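Local coordinates for protein mRNA transport regulator MTR2 (Candida albicans, PDB 1Q42) that affects the transport of mRNA from the nucleus to the cytoplasm and interacts with the export factor MEX67, at residues P83-D86 with C87-F91. Residues are numbered along the deposited sequence; the frame is centred on the assembly and turned at random.
Sequences PQED and CKLQF
Cys87 begins the helix directly after Asp86 and turns its side chain onto Ile79 in the preceding loop. The contact proper starts one residue on, where Lys88 brushes the Asp86 carboxylate with its near end, CB lying 3.6 Å from Asp86 OD2. With CG anti to the backbone N (chi1 177°) and every later torsion extended, the chain carries NZ away to a salt bridge with Glu181 and hydrogen bonds to the carbonyl oxygens of Ser64 and Leu66, which satisfy the ammonium group of this buried residue. Leu89 makes the capping contact. Its backbone N donates to Asp86 OD2 at 3.0 Å, nearly in line with the C-O bond, so Asp86 is the N-cap of helix 87-96 in this NTF2-like fold, at the junction where the loop after strand 77-78 becomes helix. Asp86 CG sits between its own backbone N and carbonyl carbon (chi1 54°), which folds the carboxylate back over the first turn; Arg68 forms a salt bridge to the same OD2, and the charge would probably also interact favourably with the helix dipole. Farther out, Leu89 CD2 rests 4.1 Å from Glu85 CB, the two side chains crossing at about a right angle. Gln90 grips the loop twice. Its backbone N donates to Asp86 O at 3.1 Å, the i to i+4 bond of the first helical turn. Its extended side chain reaches back so that NE2 donates to Glu85 O at 3.1 Å, from above the carbonyl plane although the oxygen lies close to the amide plane; NE2 also bonds to Ile80 O. Glu85 OE1 lies 3.7 Å from Gln90 CG, while OE2 of that carboxylate pairs with Lys93 farther along the helix.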
loop_
_atom_site.group_PDB
_atom_site.type_symbol
_atom_site.label_atom_id
_atom_site.label_comp_id
_atom_site.label_asym_id
_atom_site.label_seq_id
_atom_site.Cartn_x
_atom_site.Cartn_y
_atom_site.Cartn_z
ATOM N N PRO A 83 8.465 -20.961 -0.139
ATOM C CA PRO A 83 9.497 -21.296 0.849
ATOM C C PRO A 83 10.509 -20.170 1.138
ATOM O O PRO A 83 10.885 -20.044 2.305
ATOM C CB PRO A 83 10.165 -22.529 0.235
ATOM C CG PRO A 83 9.036 -23.211 -0.483
ATOM C CD PRO A 83 8.284 -22.046 -1.124
ATOM N N GLN A 84 10.897 -19.360 0.145
ATOM C CA GLN A 84 11.869 -18.275 0.337
ATOM C C GLN A 84 11.304 -16.871 0.622
ATOM O O GLN A 84 11.987 -16.042 1.233
ATOM C CB GLN A 84 12.782 -18.195 -0.898
ATOM C CG GLN A 84 14.071 -17.417 -0.689
ATOM C CD GLN A 84 15.006 -18.010 0.371
ATOM O OE1 GLN A 84 15.005 -19.229 0.637
ATOM N NE2 GLN A 84 15.814 -17.140 0.974
ATOM N N GLU A 85 10.078 -16.591 0.185
ATOM C CA GLU A 85 9.519 -15.236 0.281
ATOM C C GLU A 85 8.092 -15.247 0.804
ATOM O O GLU A 85 7.208 -15.864 0.214
ATOM C CB GLU A 85 9.538 -14.537 -1.085
ATOM C CG GLU A 85 10.876 -14.563 -1.783
ATOM C CD GLU A 85 10.883 -13.691 -3.016
ATOM O OE1 GLU A 85 9.876 -13.727 -3.766
ATOM O OE2 GLU A 85 11.873 -12.963 -3.218
ATOM N N ASP A 86 7.864 -14.564 1.916
ATOM C CA ASP A 86 6.514 -14.467 2.469
ATOM C C ASP A 86 5.701 -13.479 1.661
ATOM O O ASP A 86 6.211 -12.800 0.762
ATOM C CB ASP A 86 6.514 -14.069 3.954
ATOM C CG ASP A 86 7.292 -12.794 4.230
ATOM O OD1 ASP A 86 8.154 -12.836 5.123
ATOM O OD2 ASP A 86 7.128 -11.698 3.650
ATOM N N CYS A 87 4.420 -13.400 1.985
ATOM C CA CYS A 87 3.507 -12.618 1.173
ATOM C C CYS A 87 3.823 -11.139 1.191
ATOM O O CYS A 87 3.656 -10.482 0.180
ATOM C CB CYS A 87 2.075 -12.865 1.623
ATOM S SG CYS A 87 1.539 -14.527 1.128
ATOM N N LYS A 88 4.242 -10.607 2.337
ATOM C CA LYS A 88 4.562 -9.178 2.414
ATOM C C LYS A 88 5.689 -8.844 1.448
ATOM O O LYS A 88 5.636 -7.853 0.702
ATOM C CB LYS A 88 4.986 -8.797 3.828
ATOM C CG LYS A 88 5.403 -7.346 3.968
ATOM C CD LYS A 88 5.519 -6.952 5.423
ATOM C CE LYS A 88 5.892 -5.476 5.586
ATOM N NZ LYS A 88 6.153 -5.139 7.019
ATOM N N LEU A 89 6.712 -9.681 1.455
ATOM C CA LEU A 89 7.882 -9.453 0.591
ATOM C C LEU A 89 7.518 -9.534 -0.870
ATOM O O LEU A 89 7.919 -8.686 -1.663
ATOM C CB LEU A 89 8.989 -10.457 0.916
ATOM C CG LEU A 89 10.276 -10.406 0.088
ATOM C CD1 LEU A 89 10.832 -8.983 0.006
ATOM C CD2 LEU A 89 11.313 -11.354 0.685
ATOM N N GLN A 90 6.755 -10.550 -1.249
ATOM C CA GLN A 90 6.291 -10.657 -2.622
ATOM C C GLN A 90 5.472 -9.432 -3.045
ATOM O O GLN A 90 5.624 -8.952 -4.165
ATOM C CB GLN A 90 5.473 -11.918 -2.829
ATOM C CG GLN A 90 6.299 -13.160 -2.877
ATOM C CD GLN A 90 5.462 -14.363 -3.157
ATOM O OE1 GLN A 90 4.820 -14.454 -4.199
ATOM N NE2 GLN A 90 5.414 -15.265 -2.208
ATOM N N PHE A 91 4.609 -8.934 -2.157
ATOM C CA PHE A 91 3.836 -7.722 -2.467
ATOM C C PHE A 91 4.754 -6.536 -2.685
ATOM O O PHE A 91 4.564 -5.752 -3.632
ATOM C CB PHE A 91 2.815 -7.361 -1.387
ATOM C CG PHE A 91 2.197 -6.022 -1.602
ATOM C CD1 PHE A 91 1.187 -5.866 -2.531
ATOM C CD2 PHE A 91 2.669 -4.909 -0.934
ATOM C CE1 PHE A 91 0.646 -4.618 -2.785
ATOM C CE2 PHE A 91 2.131 -3.661 -1.194
ATOM C CZ PHE A 91 1.121 -3.527 -2.113
#